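Local structure of Cwp19 (Clostridioides difficile, 5OQ3) at residues N213-N216 against W217-E220; Y361-A364 against K365-A368; A368-T371 against S372-K375. The protein probably hydrolyses cell-wall peptidoglycan, this part being its TIM-barrel glycoside hydrolase domain, with amidase activity possible for the whole protein. One frame throughout, in Å; residues are numbered along the deposited sequence.

Interaction 1. Residues N213-N216 against W217-E220; sequences NKDN and WRRE
Trp-217 N donates to Asn-213 O at 2.9 Å, and Arg-218, Arg-219 and Glu-220 repeat this i to i+4 bond onto Lys-214, Asp-215 and Asn-216, so segments 213-216 and 217-220 form the first turns of helix 214-236. Asn-213 is the N-cap: its OD1 accepts Asn-216 N at 2.9 Å, in the amide carbonyl plane. A bend at chi3 (-78°) turns the Arg-219 guanidinium back over the first turn, where Asp-215 O lies 3.5 Å above the centre of the plane. Its NH1 meets Asn-216 OD1 at 2.8 Å, a bond of 161° lying within both the guanidinium and the amide carbonyl planes, although those groups are turned 63° apart. Two waters lie in the guanidinium plane, one bridging NH2 to Asp-215 OD2, the other accepting from NE and bonding Asn-216 OD1 only weakly. In this TIM barrel the helix belongs to the beta-alpha-beta crossover between strands 186-189 and 241-244, and Tyr-268 of helix 267-270 supplies a backbone acceptor and a cation-pi partner for Arg-219. Arg-218 runs extended beside Lys-214, whose CE lies over one face of the guanidinium, 3.8 Å from NH2. Asp-215 OD1 is 3.8 Å from Arg-218 NH1, a long, purely electrostatic pairing; the salt bridge to Asp-201 is stronger. Trp-217 presents its ring edge to Lys-214 O, with CE3 3.8 Å away, and meets Tyr-205 edge-to-face.

Interaction 2. Residues Y361-A364 against K365-A368; sequences YFSA and KDIA
Asp-366 OD2 is gripped from two directions: Ser-363 N donates to its anti lone pair at 3.0 Å (159°), and water 3 donates to it at 2.7 Å. That water also donates to Ser-363 OG and accepts from Lys-365 NZ, so a single molecule joins three side chains at the start of the helix. The backbone of Ser-363 bonds to Asp-366 twice, since its O also accepts Asp-366 N at 2.9 Å, from a donor well above the carbonyl plane. With chi1 at 70°, Ser-363 OG sits between its backbone N and carbonyl carbon, where it touches Lys-365 CG at 3.6 Å and bonds to Asp-39. The peptide bond before Ser-363 is cis, and the Phe-362 ring lies with one face under Ser-363 CB, 3.7 Å from the plane. Lys-365 NZ pairs with Asp-366 OD1 only at the long distance of 3.7 Å. On the apolar side Tyr-361 CB meets Ile-367 CD1 at 4.2 Å. The stretch thus leads from strand 356-361, which closes the barrel against strand 27-32, into helix 364-369, with Ala-364 and Ile-367 packed on helix 47-63 and Ile-367 also on helix 371-381.

Interaction 3. Residues A368-T371 against S372-K375; sequences ANST and SIQK
Gln-374 folds back along segment 368-371, and its CB, CG, CD and NE2 each lie near a backbone oxygen. CB lies 3.5 Å from Ser-370 O. CG, set beside the backbone N by a chi1 of -73° and hence directed back toward the start of the helix, comes within 3.3 Å of the same oxygen. Beyond CG the chain is extended and carries CD past Ser-370 O to the amide. At the tip, NE2 is 3.2 Å from Ala-368 O, but the angle is too poor for a hydrogen bond; NE2 donates instead to Ile-367 O, in helix 364-369. The side chain therefore spans the junction between two helices. The backbone of Gln-374 uses Ser-370 O as well, its N donating at 3.0 Å, and Lys-375 N does the same to Thr-371 O. This is a junction of two consecutive short helices late in the chain, after the last barrel strand 356-361: helix 364-369 ends, and Ser-370 serves as N-cap of helix 371-381. Its OG, anti to the backbone N (chi1 173°), accepts Ile-373 N at 3.0 Å, and the bond is nearly straight (170°). Ser-372 OG is hydrogen-bonded to that same Ser-370 OG at 2.9 Å. Beside the capping bond, Ser-370 CB touches Ile-373 CD1 at 3.8 Å. Ile-373 in turn packs on Gln-329 and Ala-340 from neighbouring loops, while Gln-374 touches Lys-60 of helix 47-63.

Interactions 2 and 3 are consecutive, sharing Ala-368 and helix 364-369, with centres about 9 Å apart. They touch directly, as Ile-367 CA packs on Ile-373 CG2. Interaction 2 is buried: it adjoins the last barrel strand, and a carboxylate and one water link its polar groups, with Asp-39 joining in. Interaction 3 lies at the surface, where hydroxyls and an amide serve a turn between helices. Interaction 1 stands apart on the opposite side of the chain's centre, about 35 Å and 43 Å from them between centres. It too is a helix start, partly buried, but one guanidinium meets an amide, a backbone oxygen and waters, while across the segments another has a long carboxylate pairing.

Interaction 1. Residues N213-N216 against W217-E220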
ATOM      1  N   ASN A 213     -15.284  -5.633  23.032  1.00  9.23           N
ATOM      2  CA  ASN A 213     -15.592  -4.374  22.378  1.00 10.35           C
ATOM      3  C   ASN A 213     -15.393  -4.571  20.878  1.00  9.01           C
ATOM      4  O   ASN A 213     -14.333  -5.006  20.413  1.00  8.93           O
ATOM      5  CB  ASN A 213     -14.627  -3.316  22.909  1.00 12.45           C
ATOM      6  CG  ASN A 213     -14.796  -1.993  22.249  1.00 12.36           C
ATOM      7  OD1 ASN A 213     -14.301  -1.778  21.146  1.00 14.10           O
ATOM      8  ND2 ASN A 213     -15.540  -1.126  22.865  1.00 19.71           N
ATOM      9  N   LYS A 214     -16.415  -4.228  20.108  1.00  9.34           N
ATOM     10  CA  LYS A 214     -16.405  -4.583  18.715  1.00  9.29           C
ATOM     11  C   LYS A 214     -15.321  -3.866  17.916  1.00  9.59           C
ATOM     12  O   LYS A 214     -14.706  -4.450  17.028  1.00  9.23           O
ATOM     13  CB  LYS A 214     -17.766  -4.344  18.060  1.00 12.42           C
ATOM     14  CG  LYS A 214     -17.841  -4.836  16.604  1.00 14.25           C
ATOM     15  CD  LYS A 214     -19.261  -4.957  16.051  1.00 19.13           C
ATOM     16  CE  LYS A 214     -19.919  -3.640  15.837  1.00 24.72           C
ATOM     17  NZ  LYS A 214     -21.359  -3.925  15.482  1.00 28.62           N
ATOM     18  N   ASP A 215     -15.061  -2.621  18.269  1.00  9.74           N
ATOM     19  CA  ASP A 215     -14.086  -1.866  17.541  1.00 10.87           C
ATOM     20  C   ASP A 215     -12.691  -2.344  17.865  1.00  9.58           C
ATOM     21  O   ASP A 215     -11.835  -2.403  16.971  1.00  8.98           O
ATOM     22  CB  ASP A 215     -14.227  -0.372  17.747  1.00 13.66           C
ATOM     23  CG  ASP A 215     -15.461   0.188  17.085  1.00 16.12           C
ATOM     24  OD1 ASP A 215     -16.075  -0.461  16.240  1.00 17.60           O
ATOM     25  OD2 ASP A 215     -15.783   1.324  17.361  1.00 23.55           O
ATOM     26  N   ASN A 216     -12.447  -2.769  19.096  1.00  8.98           N
ATOM     27  CA  ASN A 216     -11.184  -3.370  19.435  1.00  8.15           C
ATOM     28  C   ASN A 216     -10.991  -4.723  18.703  1.00  7.88           C
ATOM     29  O   ASN A 216      -9.890  -5.013  18.254  1.00  7.68           O
ATOM     30  CB  ASN A 216     -11.050  -3.599  20.965  1.00  9.30           C
ATOM     31  CG  ASN A 216     -11.003  -2.317  21.786  1.00 10.14           C
ATOM     32  OD1 ASN A 216     -10.901  -1.240  21.261  1.00 14.42           O
ATOM     33  ND2 ASN A 216     -11.037  -2.478  23.103  1.00 12.78           N
ATOM     34  N   TRP A 217     -12.067  -5.480  18.594  1.00  6.77           N
ATOM     35  CA  TRP A 217     -12.032  -6.729  17.857  1.00  7.83           C
ATOM     36  C   TRP A 217     -11.710  -6.490  16.374  1.00  6.90           C
ATOM     37  O   TRP A 217     -10.908  -7.200  15.801  1.00  7.64           O
ATOM     38  CB  TRP A 217     -13.380  -7.458  18.038  1.00  8.91           C
ATOM     39  CG  TRP A 217     -13.577  -8.678  17.226  1.00  7.92           C
ATOM     40  CD1 TRP A 217     -13.048  -9.918  17.431  1.00  8.85           C
ATOM     41  CD2 TRP A 217     -14.354  -8.757  16.023  1.00  8.42           C
ATOM     42  NE1 TRP A 217     -13.486 -10.755  16.437  1.00  9.06           N
ATOM     43  CE2 TRP A 217     -14.285 -10.066  15.557  1.00  8.94           C
ATOM     44  CE3 TRP A 217     -15.093  -7.820  15.293  1.00  8.49           C
ATOM     45  CZ2 TRP A 217     -14.913 -10.476  14.371  1.00  9.32           C
ATOM     46  CZ3 TRP A 217     -15.726  -8.216  14.174  1.00  9.75           C
ATOM     47  CH2 TRP A 217     -15.647  -9.526  13.708  1.00  9.54           C
ATOM     48  N   ARG A 218     -12.301  -5.475  15.752  1.00  7.42           N
ATOM     49  CA  ARG A 218     -11.997  -5.160  14.360  1.00  6.58           C
ATOM     50  C   ARG A 218     -10.520  -4.761  14.205  1.00  7.01           C
ATOM     51  O   ARG A 218      -9.855  -5.216  13.258  1.00  6.83           O
ATOM     52  CB  ARG A 218     -12.884  -4.004  13.854  1.00  8.00           C
ATOM     53  CG  ARG A 218     -14.338  -4.422  13.629  1.00  7.90           C
ATOM     54  CD  ARG A 218     -15.122  -3.282  13.116  1.00  9.51           C
ATOM     55  NE  ARG A 218     -16.484  -3.688  12.758  1.00 10.56           N
ATOM     56  CZ  ARG A 218     -17.492  -2.851  12.628  1.00 13.32           C
ATOM     57  NH1 ARG A 218     -17.329  -1.566  12.867  1.00 16.80           N
ATOM     58  NH2 ARG A 218     -18.675  -3.333  12.276  1.00 14.58           N
ATOM     59  N   ARG A 219      -9.990  -3.940  15.115  1.00  7.07           N
ATOM     60  CA  ARG A 219      -8.564  -3.630  15.074  1.00  6.85           C
ATOM     61  C   ARG A 219      -7.694  -4.887  15.172  1.00  6.43           C
ATOM     62  O   ARG A 219      -6.703  -5.028  14.428  1.00  6.79           O
ATOM     63  CB  ARG A 219      -8.175  -2.550  16.115  1.00  6.73           C
ATOM     64  CG  ARG A 219      -8.559  -1.122  15.736  1.00  8.05           C
ATOM     65  CD  ARG A 219      -8.222  -0.126  16.860  1.00 10.45           C
ATOM     66  NE  ARG A 219      -9.165  -0.130  17.966  1.00 11.02           N
ATOM     67  CZ  ARG A 219     -10.289   0.572  18.003  1.00  9.95           C
ATOM     68  NH1 ARG A 219     -11.057   0.500  19.070  1.00 12.48           N
ATOM     69  NH2 ARG A 219     -10.621   1.343  16.974  1.00 11.15           N
ATOM     70  N   GLU A 220      -8.094  -5.791  16.057  1.00  6.18           N
ATOM     71  CA  GLU A 220      -7.352  -7.021  16.205  1.00  5.87           C
ATOM     72  C   GLU A 220      -7.446  -7.931  14.981  1.00  6.11           C
ATOM     73  O   GLU A 220      -6.503  -8.640  14.681  1.00  6.59           O
ATOM     74  CB  GLU A 220      -7.731  -7.748  17.475  1.00  7.87           C
ATOM     75  CG  GLU A 220      -6.828  -8.951  17.768  1.00  8.59           C
ATOM     76  CD  GLU A 220      -5.347  -8.685  18.041  1.00 10.93           C
ATOM     77  OE1 GLU A 220      -4.545  -9.644  18.000  1.00 16.39           O
ATOM     78  OE2 GLU A 220      -4.951  -7.581  18.279  1.00 12.73           O
TER
HETATM   79  O   HOH W   1     -13.103   3.028  17.260  1.00 24.39           O
HETATM   80  O   HOH W   2      -7.885  -1.494  20.132  1.00 18.88           O

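Interaction 2. Residues Y361-A364 against K365-A368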
ATOM      1  N   TYR A 361       7.569   7.664  -2.709  1.00  7.60           N
ATOM      2  CA  TYR A 361       6.949   8.751  -3.464  1.00  8.50           C
ATOM      3  C   TYR A 361       5.653   8.254  -4.143  1.00  8.16           C
ATOM      4  O   TYR A 361       5.703   7.312  -4.937  1.00  8.93           O
ATOM      5  CB  TYR A 361       7.896   9.283  -4.555  1.00 10.18           C
ATOM      6  CG  TYR A 361       9.058  10.007  -3.908  1.00  9.39           C
ATOM      7  CD1 TYR A 361       8.968  11.359  -3.622  1.00 10.13           C
ATOM      8  CD2 TYR A 361      10.233   9.365  -3.567  1.00  9.77           C
ATOM      9  CE1 TYR A 361      10.009  12.029  -3.029  1.00 11.69           C
ATOM     10  CE2 TYR A 361      11.281  10.039  -2.952  1.00 10.32           C
ATOM     11  CZ  TYR A 361      11.150  11.377  -2.680  1.00 10.43           C
ATOM     12  OH  TYR A 361      12.162  12.088  -2.069  1.00 13.49           O
ATOM     13  N   PHE A 362       4.567   8.949  -3.874  1.00  9.63           N
ATOM     14  CA  PHE A 362       3.303   8.730  -4.562  1.00  9.78           C
ATOM     15  C   PHE A 362       3.111   9.792  -5.614  1.00  9.75           C
ATOM     16  O   PHE A 362       2.794  10.911  -5.237  1.00 11.27           O
ATOM     17  CB  PHE A 362       2.102   8.669  -3.619  1.00 10.44           C
ATOM     18  CG  PHE A 362       0.946   7.955  -4.276  1.00 11.74           C
ATOM     19  CD1 PHE A 362       0.013   8.650  -5.059  1.00 14.05           C
ATOM     20  CD2 PHE A 362       0.900   6.569  -4.277  1.00 12.85           C
ATOM     21  CE1 PHE A 362      -0.988   7.984  -5.714  1.00 15.22           C
ATOM     22  CE2 PHE A 362      -0.105   5.898  -4.960  1.00 15.30           C
ATOM     23  CZ  PHE A 362      -1.043   6.613  -5.679  1.00 15.65           C
ATOM     24  N   SER A 363       3.281   9.476  -6.909  1.00 10.04           N
ATOM     25  CA  SER A 363       3.567   8.161  -7.460  1.00 11.15           C
ATOM     26  C   SER A 363       4.591   8.301  -8.580  1.00 11.59           C
ATOM     27  O   SER A 363       4.990   9.408  -8.945  1.00 12.45           O
ATOM     28  CB  SER A 363       2.287   7.441  -7.934  1.00 11.38           C
ATOM     29  OG  SER A 363       1.753   8.072  -9.082  1.00 14.16           O
ATOM     30  N   ALA A 364       4.980   7.177  -9.151  1.00 12.36           N
ATOM     31  CA  ALA A 364       6.007   7.127 -10.189  1.00 12.57           C
ATOM     32  C   ALA A 364       5.749   8.049 -11.367  1.00 14.37           C
ATOM     33  O   ALA A 364       6.696   8.690 -11.863  1.00 14.97           O
ATOM     34  CB  ALA A 364       6.171   5.705 -10.673  1.00 12.45           C
ATOM     35  N   LYS A 365       4.495   8.138 -11.827  1.00 13.81           N
ATOM     36  CA  LYS A 365       4.194   8.997 -12.968  1.00 15.62           C
ATOM     37  C   LYS A 365       4.564  10.457 -12.711  1.00 16.05           C
ATOM     38  O   LYS A 365       4.857  11.215 -13.650  1.00 17.70           O
ATOM     39  CB  LYS A 365       2.717   8.884 -13.358  1.00 15.51           C
ATOM     40  CG  LYS A 365       1.699   9.485 -12.392  1.00 20.44           C
ATOM     41  CD  LYS A 365       0.302   9.331 -13.004  1.00 28.03           C
ATOM     42  CE  LYS A 365      -0.812   9.674 -12.039  1.00 36.46           C
ATOM     43  NZ  LYS A 365      -0.799  11.109 -11.660  1.00 45.51           N
ATOM     44  N   ASP A 366       4.445  10.873 -11.445  1.00 14.26           N
ATOM     45  CA  ASP A 366       4.715  12.283 -11.148  1.00 15.18           C
ATOM     46  C   ASP A 366       6.183  12.622 -11.332  1.00 15.69           C
ATOM     47  O   ASP A 366       6.517  13.689 -11.791  1.00 17.48           O
ATOM     48  CB  ASP A 366       4.242  12.624  -9.743  1.00 17.30           C
ATOM     49  CG  ASP A 366       2.757  12.479  -9.598  1.00 15.17           C
ATOM     50  OD1 ASP A 366       1.991  13.163 -10.308  1.00 18.38           O
ATOM     51  OD2 ASP A 366       2.324  11.692  -8.741  1.00 15.76           O
ATOM     52  N   ILE A 367       7.044  11.669 -10.987  1.00 13.87           N
ATOM     53  CA  ILE A 367       8.460  11.816 -11.275  1.00 16.20           C
ATOM     54  C   ILE A 367       8.701  11.795 -12.791  1.00 18.49           C
ATOM     55  O   ILE A 367       9.406  12.683 -13.321  1.00 20.22           O
ATOM     56  CB  ILE A 367       9.266  10.688 -10.594  1.00 14.82           C
ATOM     57  CG1 ILE A 367       9.161  10.792  -9.070  1.00 14.04           C
ATOM     58  CG2 ILE A 367      10.736  10.776 -10.991  1.00 16.44           C
ATOM     59  CD1 ILE A 367       9.673   9.596  -8.296  1.00 13.92           C
ATOM     60  N   ALA A 368       8.134  10.790 -13.452  1.00 20.73           N
ATOM     61  CA  ALA A 368       8.318  10.660 -14.915  1.00 20.30           C
ATOM     62  C   ALA A 368       7.864  11.886 -15.712  1.00 21.45           C
ATOM     63  O   ALA A 368       8.498  12.232 -16.708  1.00 25.40           O
ATOM     64  CB  ALA A 368       7.634   9.395 -15.433  1.00 22.69           C
TER
HETATM   65  O   HOH W   3       0.153  10.106  -9.029  1.00 19.61           O

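Interaction 3. Residues A368-T371 against S372-K375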
ATOM      1  N   ALA A 368       8.134  10.790 -13.452  1.00 20.73           N
ATOM      2  CA  ALA A 368       8.318  10.660 -14.915  1.00 20.30           C
ATOM      3  C   ALA A 368       7.864  11.886 -15.712  1.00 21.45           C
ATOM      4  O   ALA A 368       8.498  12.232 -16.708  1.00 25.40           O
ATOM      5  CB  ALA A 368       7.634   9.395 -15.433  1.00 22.69           C
ATOM      6  N   ASN A 369       6.775  12.517 -15.269  1.00 21.18           N
ATOM      7  CA  ASN A 369       6.120  13.582 -16.053  1.00 24.09           C
ATOM      8  C   ASN A 369       6.609  14.987 -15.714  1.00 23.11           C
ATOM      9  O   ASN A 369       6.182  15.942 -16.347  1.00 31.46           O
ATOM     10  CB  ASN A 369       4.587  13.564 -15.854  1.00 27.93           C
ATOM     11  CG  ASN A 369       3.922  12.305 -16.386  1.00 31.97           C
ATOM     12  OD1 ASN A 369       4.524  11.541 -17.130  1.00 37.00           O
ATOM     13  ND2 ASN A 369       2.670  12.064 -15.962  1.00 37.49           N
ATOM     14  N   SER A 370       7.471  15.132 -14.706  1.00 24.21           N
ATOM     15  CA  SER A 370       7.913  16.451 -14.255  1.00 21.91           C
ATOM     16  C   SER A 370       9.442  16.604 -14.221  1.00 23.99           C
ATOM     17  O   SER A 370      10.134  15.971 -13.414  1.00 25.42           O
ATOM     18  CB  SER A 370       7.371  16.724 -12.872  1.00 22.71           C
ATOM     19  OG  SER A 370       7.932  17.936 -12.376  1.00 22.54           O
ATOM     20  N   THR A 371       9.957  17.465 -15.078  1.00 22.63           N
ATOM     21  CA  THR A 371      11.367  17.793 -15.041  1.00 23.58           C
ATOM     22  C   THR A 371      11.801  18.470 -13.722  1.00 20.94           C
ATOM     23  O   THR A 371      12.930  18.287 -13.277  1.00 22.87           O
ATOM     24  CB  THR A 371      11.763  18.707 -16.226  1.00 28.52           C
ATOM     25  OG1 THR A 371      10.898  19.838 -16.245  1.00 32.86           O
ATOM     26  CG2 THR A 371      11.610  17.988 -17.536  1.00 27.54           C
ATOM     27  N   SER A 372      10.917  19.257 -13.115  1.00 20.99           N
ATOM     28  CA  SER A 372      11.233  19.914 -11.842  1.00 22.02           C
ATOM     29  C   SER A 372      11.355  18.931 -10.680  1.00 19.32           C
ATOM     30  O   SER A 372      12.270  19.045  -9.850  1.00 21.51           O
ATOM     31  CB  SER A 372      10.210  21.016 -11.503  1.00 21.48           C
ATOM     32  OG  SER A 372       8.873  20.554 -11.565  1.00 28.57           O
ATOM     33  N   ILE A 373      10.433  17.966 -10.632  1.00 18.56           N
ATOM     34  CA  ILE A 373      10.509  16.935  -9.645  1.00 16.52           C
ATOM     35  C   ILE A 373      11.780  16.102  -9.852  1.00 15.76           C
ATOM     36  O   ILE A 373      12.484  15.781  -8.881  1.00 16.55           O
ATOM     37  CB  ILE A 373       9.223  16.062  -9.650  1.00 15.46           C
ATOM     38  CG1 ILE A 373       8.054  16.849  -9.072  1.00 16.49           C
ATOM     39  CG2 ILE A 373       9.467  14.855  -8.772  1.00 15.18           C
ATOM     40  CD1 ILE A 373       6.688  16.170  -9.153  1.00 18.52           C
ATOM     41  N   GLN A 374      12.083  15.766 -11.097  1.00 16.24           N
ATOM     42  CA  GLN A 374      13.301  15.038 -11.394  1.00 17.36           C
ATOM     43  C   GLN A 374      14.536  15.772 -10.881  1.00 18.02           C
ATOM     44  O   GLN A 374      15.398  15.189 -10.230  1.00 19.18           O
ATOM     45  CB  GLN A 374      13.423  14.774 -12.886  1.00 19.60           C
ATOM     46  CG  GLN A 374      12.470  13.706 -13.398  1.00 20.80           C
ATOM     47  CD  GLN A 374      12.410  13.684 -14.904  1.00 23.07           C
ATOM     48  OE1 GLN A 374      13.402  13.991 -15.565  1.00 30.31           O
ATOM     49  NE2 GLN A 374      11.235  13.354 -15.462  1.00 25.06           N
ATOM     50  N   LYS A 375      14.605  17.064 -11.166  1.00 18.88           N
ATOM     51  CA  LYS A 375      15.745  17.870 -10.737  1.00 20.57           C
ATOM     52  C   LYS A 375      15.878  17.909  -9.199  1.00 19.34           C
ATOM     53  O   LYS A 375      16.987  17.805  -8.665  1.00 20.60           O
ATOM     54  CB  LYS A 375      15.599  19.301 -11.308  1.00 23.51           C
ATOM     55  CG  LYS A 375      16.728  20.257 -10.976  1.00 30.54           C
ATOM     56  CD  LYS A 375      16.636  21.536 -11.814  1.00 34.45           C
ATOM     57  CE  LYS A 375      15.521  22.475 -11.370  1.00 41.22           C
ATOM     58  NZ  LYS A 375      16.012  23.498 -10.397  1.00 51.71           N
TER